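Local coordinates for protein homospermidine synthase (Legionella pneumophila subsp. pneumophila str. Philadelphia 1, PDB 2PH5) that binds NAD in a Rossmann-type domain and probably catalyses the formation of the polyamine homospermidine, at residues Q67-P70 with Q71-L74; R184-N187 with A188-A192; Y388-A391 with T392-Q395. All blocks are in the same frame, centred on the assembly; numbering follows the deposited sequence.

Contact 1: residues Q67-P70 with Q71-L74; sequences QITP and QNYL. With NAD (nicotinamide-adenine-dinucleotide), chain C.
Asn72 folds back on Gln67 and Thr69, giving with one end of its amide and taking with the other. Asn72 ND2 donates to Gln67 O (3.2 Å, N-H...O 169°), in the carbonyl plane and nearly in its own amide plane. Asn72 OD1 takes the hydrogen of Thr69 N at 2.9 Å, a straight bond whose donor stands above the carbonyl plane of the Asn72 amide. With both ends used, the amide cannot easily rotate, and a short side chain that gives and accepts suits this place. A chi1 of 69° sets CG between the backbone N and carbonyl carbon, folded toward residues 67-69. Although Asn72 is the N-cap of helix 73-76, its side chain does no capping.

Backbone bonds close the turn: Tyr73 N donates to Thr69 O at 3.0 Å, and a water bridges Pro70 O and Leu74 N.

Buried Ile68 serves two apolar neighbours: Ile68 CG2 meets Tyr73 CB at 3.6 Å, while Ile68 CG1 lies 3.6 Å from NAD N1A. The broad Tyr73 ring packs on Ala98 and Leu102 of helix 96-106 and meets Trp118.

Ile68 N donates to NAD N1A (2.8 Å, 170°). Ile68 N and O face N1A and N6A, the Watson-Crick edge of adenine, though the N6A bond is weak. By fixing the peptides on both sides of Ile68, Asn72 probably acts as a second-shell residue for adenine recognition.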
loop_
_atom_site.group_PDB
_atom_site.type_symbol
_atom_site.label_atom_id
_atom_site.label_comp_id
_atom_site.label_asym_id
_atom_site.label_seq_id
_atom_site.Cartn_x
_atom_site.Cartn_y
_atom_site.Cartn_z
ATOM N N GLN A 67 36.478 -6.973 6.122
ATOM C CA GLN A 67 35.392 -7.368 7.008
ATOM C C GLN A 67 35.908 -7.324 8.451
ATOM O O GLN A 67 36.917 -7.948 8.777
ATOM C CB GLN A 67 34.921 -8.778 6.648
ATOM C CG GLN A 67 33.910 -9.371 7.618
ATOM C CD GLN A 67 33.486 -10.776 7.218
ATOM O OE1 GLN A 67 32.932 -10.984 6.137
ATOM N NE2 GLN A 67 33.752 -11.746 8.083
ATOM N N ILE A 68 35.225 -6.572 9.306
ATOM C CA ILE A 68 35.629 -6.451 10.704
ATOM C C ILE A 68 34.976 -7.551 11.525
ATOM O O ILE A 68 33.758 -7.695 11.538
ATOM C CB ILE A 68 35.234 -5.066 11.281
ATOM C CG1 ILE A 68 35.952 -3.956 10.494
ATOM C CG2 ILE A 68 35.583 -4.985 12.756
ATOM C CD1 ILE A 68 37.460 -4.122 10.434
ATOM N N THR A 69 35.788 -8.324 12.225
ATOM C CA THR A 69 35.258 -9.420 13.009
ATOM C C THR A 69 35.714 -9.306 14.454
ATOM O O THR A 69 36.518 -8.437 14.795
ATOM C CB THR A 69 35.774 -10.740 12.461
ATOM O OG1 THR A 69 37.201 -10.768 12.605
ATOM C CG2 THR A 69 35.411 -10.891 10.995
ATOM N N PRO A 70 35.189 -10.180 15.328
ATOM C CA PRO A 70 35.580 -10.154 16.742
ATOM C C PRO A 70 37.060 -10.542 16.882
ATOM O O PRO A 70 37.751 -10.086 17.797
ATOM C CB PRO A 70 34.636 -11.179 17.374
ATOM C CG PRO A 70 33.400 -11.046 16.520
ATOM C CD PRO A 70 33.982 -11.008 15.133
ATOM N N GLN A 71 37.542 -11.362 15.948
ATOM C CA GLN A 71 38.931 -11.825 15.959
ATOM C C GLN A 71 39.989 -10.842 15.429
ATOM O O GLN A 71 41.174 -11.022 15.704
ATOM C CB GLN A 71 39.059 -13.140 15.177
ATOM C CG GLN A 71 38.242 -14.318 15.705
ATOM C CD GLN A 71 36.752 -14.157 15.471
ATOM O OE1 GLN A 71 36.327 -13.583 14.463
ATOM N NE2 GLN A 71 35.946 -14.683 16.398
ATOM N N ASN A 72 39.584 -9.818 14.676
ATOM C CA ASN A 72 40.551 -8.855 14.128
ATOM C C ASN A 72 40.284 -7.386 14.408
ATOM O O ASN A 72 41.129 -6.541 14.116
ATOM C CB ASN A 72 40.675 -9.011 12.609
ATOM C CG ASN A 72 39.418 -8.571 11.865
ATOM O OD1 ASN A 72 38.633 -7.757 12.358
ATOM N ND2 ASN A 72 39.236 -9.096 10.656
ATOM N N TYR A 73 39.125 -7.065 14.966
ATOM C CA TYR A 73 38.806 -5.661 15.199
ATOM C C TYR A 73 39.822 -4.934 16.075
ATOM O O TYR A 73 40.102 -3.759 15.844
ATOM C CB TYR A 73 37.394 -5.521 15.781
ATOM C CG TYR A 73 37.289 -5.661 17.282
ATOM C CD1 TYR A 73 37.394 -4.547 18.123
ATOM C CD2 TYR A 73 37.045 -6.897 17.862
ATOM C CE1 TYR A 73 37.248 -4.668 19.502
ATOM C CE2 TYR A 73 36.899 -7.029 19.234
ATOM C CZ TYR A 73 36.996 -5.916 20.048
ATOM O OH TYR A 73 36.803 -6.070 21.404
ATOM N N LEU A 74 40.375 -5.620 17.073
ATOM C CA LEU A 74 41.351 -4.982 17.948
ATOM C C LEU A 74 42.588 -4.515 17.201
ATOM O O LEU A 74 43.131 -3.449 17.494
ATOM C CB LEU A 74 41.770 -5.918 19.086
ATOM C CG LEU A 74 40.881 -5.893 20.337
ATOM C CD1 LEU A 74 41.487 -6.769 21.438
ATOM C CD2 LEU A 74 40.754 -4.465 20.834
HETATM P PA NAD C . 24.159 0.103 5.012
HETATM O O1A NAD C . 23.796 -1.352 5.134
HETATM O O2A NAD C . 23.756 0.824 3.773
HETATM O O5B NAD C . 25.756 0.311 5.206
HETATM C C5B NAD C . 26.441 -0.320 6.285
HETATM C C4B NAD C . 27.919 -0.488 5.884
HETATM O O4B NAD C . 28.540 -1.153 6.962
HETATM C C3B NAD C . 28.150 -1.340 4.632
HETATM O O3B NAD C . 28.934 -0.620 3.679
HETATM C C2B NAD C . 28.860 -2.563 5.142
HETATM O O2B NAD C . 29.774 -3.148 4.243
HETATM C C1B NAD C . 29.472 -2.089 6.460
HETATM N N9A NAD C . 29.645 -3.120 7.491
HETATM C C8A NAD C . 28.807 -4.238 7.641
HETATM N N7A NAD C . 29.501 -5.330 8.018
HETATM C C5A NAD C . 30.796 -4.946 8.104
HETATM C C6A NAD C . 31.947 -5.650 8.455
HETATM N N6A NAD C . 31.953 -6.936 8.809
HETATM N N1A NAD C . 33.144 -4.948 8.437
HETATM C C2A NAD C . 33.216 -3.614 8.088
HETATM N N3A NAD C . 32.093 -2.898 7.747
HETATM C C4A NAD C . 30.915 -3.588 7.766
HETATM O O3 NAD C . 23.452 0.803 6.241
HETATM P PN NAD C . 23.459 2.307 6.802
HETATM O O1N NAD C . 22.047 2.688 7.040
HETATM O O2N NAD C . 24.297 3.146 5.873
HETATM O O5D NAD C . 24.208 1.910 8.141
HETATM C C5D NAD C . 24.541 2.781 9.193
HETATM C C4D NAD C . 23.457 2.577 10.230
HETATM O O4D NAD C . 22.898 3.821 10.555
HETATM C C3D NAD C . 22.697 1.515 10.997
HETATM O O3D NAD C . 23.393 1.114 12.166
HETATM C C2D NAD C . 21.388 2.224 11.294
HETATM O O2D NAD C . 20.696 1.692 12.388
HETATM C C1D NAD C . 21.817 3.678 11.458
HETATM N N1N NAD C . 20.846 4.712 11.030
HETATM C C2N NAD C . 20.389 5.648 11.930
HETATM C C3N NAD C . 19.484 6.626 11.464
HETATM C C7N NAD C . 18.947 7.686 12.361
HETATM O O7N NAD C . 18.087 8.601 11.810
HETATM N N7N NAD C . 19.284 7.788 13.630
HETATM C C4N NAD C . 19.052 6.647 10.099
HETATM C C5N NAD C . 19.543 5.666 9.212
HETATM C C6N NAD C . 20.432 4.705 9.658
HETATM O O HOH W 1 40.078 -8.622 18.267
#

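Contact 2: residues R184-N187 with A188-A192; sequences RPKN and AAEWA
Pro185 lays its CG over one face of the Trp191 indole, above the centre of the six-membered ring, in a CH-pi contact. A rigid, flat-sided proline suits this place, for it offers C-H groups to the pi cloud without a flexible chain to order. Pro185 CB also packs on Glu190 CB at 3.4 Å. This is the tight part of the contact, and Trp191 continues it inward against Lys168 and Leu171 of helix 158-176 and the ring of Phe302.

The bonds of Asn187 and Glu190 are polar but firm. Asn187 is the N-cap of helix 188-197: chi1 of 57° swings its amide over the helix start, where Asn187 OD1 accepts from Glu190 N at 2.6 Å. Glu190 reaches the other way, Glu190 OE1 taking Lys186 N (2.7 Å, N-H...O 174°) nearly along the C-O axis.

Looseness is confined to the end of the Lys186 chain, whose NZ stays 4.7 Å from Glu190 OE1 without a salt bridge, and to the water side, where one water links Lys186 O to Trp191 NE1.

Side chain to backbone bonds thus run both ways across the helix start, and the negative charge of Glu190 in this first turn probably interacts favourably with the helix dipole.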
loop_
_atom_site.group_PDB
_atom_site.type_symbol
_atom_site.label_atom_id
_atom_site.label_comp_id
_atom_site.label_asym_id
_atom_site.label_seq_id
_atom_site.Cartn_x
_atom_site.Cartn_y
_atom_site.Cartn_z
ATOM N N ARG A 184 15.593 27.182 31.228
ATOM C CA ARG A 184 15.786 25.968 30.448
ATOM C C ARG A 184 16.196 24.852 31.410
ATOM O O ARG A 184 17.262 24.914 32.023
ATOM C CB ARG A 184 16.876 26.192 29.395
ATOM C CG ARG A 184 16.777 25.258 28.196
ATOM C CD ARG A 184 17.936 24.279 28.123
ATOM N NE ARG A 184 19.204 24.924 27.793
ATOM C CZ ARG A 184 19.432 25.631 26.688
ATOM N NH1 ARG A 184 20.628 26.175 26.478
ATOM N NH2 ARG A 184 18.468 25.808 25.794
ATOM N N PRO A 185 15.350 23.818 31.553
ATOM C CA PRO A 185 15.620 22.685 32.445
ATOM C C PRO A 185 16.932 21.973 32.143
ATOM O O PRO A 185 17.391 21.966 31.003
ATOM C CB PRO A 185 14.403 21.786 32.239
ATOM C CG PRO A 185 13.988 22.093 30.843
ATOM C CD PRO A 185 14.129 23.580 30.765
ATOM N N LYS A 186 17.535 21.379 33.168
ATOM C CA LYS A 186 18.801 20.679 32.979
ATOM C C LYS A 186 18.664 19.166 33.040
ATOM O O LYS A 186 18.758 18.478 32.025
ATOM C CB LYS A 186 19.831 21.127 34.018
ATOM C CG LYS A 186 20.071 22.626 34.063
ATOM C CD LYS A 186 19.136 23.307 35.048
ATOM C CE LYS A 186 19.422 22.859 36.472
ATOM N NZ LYS A 186 20.823 23.179 36.885
ATOM N N ASN A 187 18.451 18.644 34.237
ATOM C CA ASN A 187 18.324 17.210 34.411
ATOM C C ASN A 187 17.049 16.678 33.762
ATOM O O ASN A 187 16.162 17.446 33.372
ATOM C CB ASN A 187 18.312 16.894 35.897
ATOM C CG ASN A 187 17.215 17.623 36.614
ATOM O OD1 ASN A 187 16.040 17.327 36.423
ATOM N ND2 ASN A 187 17.585 18.601 37.427
ATOM N N ALA A 188 16.963 15.356 33.662
ATOM C CA ALA A 188 15.807 14.688 33.072
ATOM C C ALA A 188 14.526 14.990 33.846
ATOM O O ALA A 188 13.487 15.275 33.249
ATOM C CB ALA A 188 16.047 13.184 33.033
ATOM N N ALA A 189 14.610 14.929 35.173
ATOM C CA ALA A 189 13.462 15.189 36.043
ATOM C C ALA A 189 12.780 16.515 35.705
ATOM O O ALA A 189 11.554 16.590 35.652
ATOM C CB ALA A 189 13.904 15.180 37.507
ATOM N N GLU A 190 13.575 17.558 35.480
ATOM C CA GLU A 190 13.030 18.866 35.142
ATOM C C GLU A 190 12.335 18.838 33.785
ATOM O O GLU A 190 11.306 19.487 33.599
ATOM C CB GLU A 190 14.132 19.931 35.133
ATOM C CG GLU A 190 14.792 20.163 36.483
ATOM C CD GLU A 190 15.642 21.423 36.512
ATOM O OE1 GLU A 190 16.540 21.570 35.653
ATOM O OE2 GLU A 190 15.414 22.268 37.403
ATOM N N TRP A 191 12.894 18.090 32.836
ATOM C CA TRP A 191 12.290 17.991 31.513
ATOM C C TRP A 191 10.976 17.238 31.620
ATOM O O TRP A 191 9.977 17.614 31.006
ATOM C CB TRP A 191 13.224 17.266 30.540
ATOM C CG TRP A 191 14.265 18.149 29.934
ATOM C CD1 TRP A 191 15.616 18.063 30.107
ATOM C CD2 TRP A 191 14.044 19.260 29.055
ATOM N NE1 TRP A 191 16.248 19.051 29.389
ATOM C CE2 TRP A 191 15.306 19.798 28.737
ATOM C CE3 TRP A 191 12.901 19.851 28.508
ATOM C CZ2 TRP A 191 15.456 20.904 27.894
ATOM C CZ3 TRP A 191 13.049 20.952 27.671
ATOM C CH2 TRP A 191 14.319 21.466 27.373
ATOM N N ALA A 192 10.986 16.169 32.407
ATOM C CA ALA A 192 9.791 15.364 32.612
ATOM C C ALA A 192 8.730 16.235 33.271
ATOM O O ALA A 192 7.568 16.224 32.873
ATOM C CB ALA A 192 10.114 14.169 33.495
HETATM O O HOH W 2 19.240 18.661 29.136
#

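Contact 3: residues Y388-A391 with T392-Q395; sequences YNNA and TSLQ
Asn389 turns its amide oxygen to the hydroxyl of Ser393, which donates to Asn389 OD1 at 2.8 Å, tilted from the carbonyl plane. An asparagine fits this buried place because it accepts from the helix while its ND2 donates to carbonyls of the preceding loop and of helix 23-35 (Pro387 O, Ala27 O).

Asn390 is the N-cap and pairs with Ser393 in a capping box. Asn390 OD1 accepts from Ser393 N (2.6 Å, N-H...O 170°), and Asn390 N donates in return to Ser393 OG at 2.8 Å. A chi1 of 53° for Asn390 and 65° for Ser393 folds each side chain back over the other's backbone. Donating to Asn389 and accepting from Asn390, the Ser393 hydroxyl is fixed in rotation, a double role that suits serine. Asn390 ND2 donates to Thr225 O, and Asn390 O takes Leu394 N at 3.0 Å.

Ala391 opens the helix; its carbonyl receives a weak bond from Gln395 N, with Gln395 CG 3.2 Å from Ala391 O.

The Gln395 side chain lies about 4 Å from that of the NAD-binding Ala158. Beyond the cap, Thr392 bonds to Asp357 and Gln211 of two neighbouring strands, and Gln395 to Ser375 of strand 370-378. Leu394 packs on Leu31 of helix 23-35 and on Ala382 and Ile385 of helix 379-385. The start of helix 391-408 is thus set between the mixed sheet and the first helix of the nucleotide-binding fold.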
loop_
_atom_site.group_PDB
_atom_site.type_symbol
_atom_site.label_atom_id
_atom_site.label_comp_id
_atom_site.label_asym_id
_atom_site.label_seq_id
_atom_site.Cartn_x
_atom_site.Cartn_y
_atom_site.Cartn_z
ATOM N N TYR A 388 25.174 13.417 -3.171
ATOM C CA TYR A 388 25.058 12.085 -2.578
ATOM C C TYR A 388 24.079 12.108 -1.409
ATOM O O TYR A 388 24.290 11.451 -0.390
ATOM C CB TYR A 388 26.435 11.629 -2.093
ATOM C CG TYR A 388 27.511 11.831 -3.126
ATOM C CD1 TYR A 388 27.525 11.074 -4.295
ATOM C CD2 TYR A 388 28.497 12.808 -2.959
ATOM C CE1 TYR A 388 28.489 11.283 -5.278
ATOM C CE2 TYR A 388 29.470 13.028 -3.940
ATOM C CZ TYR A 388 29.457 12.258 -5.096
ATOM O OH TYR A 388 30.393 12.446 -6.087
ATOM N N ASN A 389 23.003 12.868 -1.571
ATOM C CA ASN A 389 22.006 13.011 -0.525
ATOM C C ASN A 389 20.590 13.215 -1.042
ATOM O O ASN A 389 20.366 13.855 -2.079
ATOM C CB ASN A 389 22.356 14.210 0.363
ATOM C CG ASN A 389 23.223 13.836 1.544
ATOM O OD1 ASN A 389 22.744 13.262 2.531
ATOM N ND2 ASN A 389 24.504 14.160 1.457
ATOM N N ASN A 390 19.637 12.643 -0.316
ATOM C CA ASN A 390 18.238 12.837 -0.629
ATOM C C ASN A 390 17.704 13.494 0.637
ATOM O O ASN A 390 18.456 13.700 1.588
ATOM C CB ASN A 390 17.497 11.518 -0.937
ATOM C CG ASN A 390 17.658 10.463 0.144
ATOM O OD1 ASN A 390 17.522 10.737 1.342
ATOM N ND2 ASN A 390 17.925 9.233 -0.282
ATOM N N ALA A 391 16.424 13.842 0.644
ATOM C CA ALA A 391 15.818 14.487 1.793
ATOM C C ALA A 391 16.069 13.700 3.080
ATOM O O ALA A 391 16.477 14.268 4.092
ATOM C CB ALA A 391 14.327 14.652 1.558
ATOM N N THR A 392 15.836 12.393 3.022
ATOM C CA THR A 392 16.006 11.505 4.171
ATOM C C THR A 392 17.439 11.420 4.672
ATOM O O THR A 392 17.701 11.685 5.845
ATOM C CB THR A 392 15.521 10.072 3.836
ATOM O OG1 THR A 392 14.181 10.132 3.332
ATOM C CG2 THR A 392 15.554 9.183 5.072
ATOM N N SER A 393 18.367 11.048 3.797
ATOM C CA SER A 393 19.755 10.922 4.220
ATOM C C SER A 393 20.298 12.227 4.800
ATOM O O SER A 393 20.954 12.221 5.846
ATOM C CB SER A 393 20.640 10.467 3.054
ATOM O OG SER A 393 20.690 11.447 2.034
ATOM N N LEU A 394 20.015 13.345 4.133
ATOM C CA LEU A 394 20.509 14.640 4.593
ATOM C C LEU A 394 20.087 14.993 6.014
ATOM O O LEU A 394 20.837 15.637 6.747
ATOM C CB LEU A 394 20.080 15.772 3.649
ATOM C CG LEU A 394 20.741 17.124 3.967
ATOM C CD1 LEU A 394 22.258 16.923 4.038
ATOM C CD2 LEU A 394 20.394 18.166 2.897
ATOM N N GLN A 395 18.895 14.574 6.414
ATOM C CA GLN A 395 18.445 14.891 7.758
ATOM C C GLN A 395 19.216 14.048 8.770
ATOM O O GLN A 395 19.427 14.465 9.912
ATOM C CB GLN A 395 16.943 14.641 7.900
ATOM C CG GLN A 395 16.086 15.538 7.049
ATOM C CD GLN A 395 14.622 15.121 7.067
ATOM O OE1 GLN A 395 14.294 13.966 6.809
ATOM N NE2 GLN A 395 13.736 16.065 7.367
#

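Overall arrangement
All three contacts are turns leading into helices, each with an asparagine at the N-cap, yet they differ with their depth. Contacts 1 and 2 lie at the surface, about 40 Å apart between centres; contact 3 is buried. Contacts 2 and 3 both belong to the C-terminal part of the saccharopine dehydrogenase-like fold but lie on opposite sides of the chain's centre. Their asparagines cap through OD1, whereas that of contact 1 instead braces the preceding loop, which meets adenine. Contact 2, away from the cofactor, combines proline-aromatic packing with a charged, solvent-facing side; contact 3 is a network of neutral side chains, tied to Asp357 beyond its segments, its amide nitrogens bonded to neighbouring loops, helices and strands.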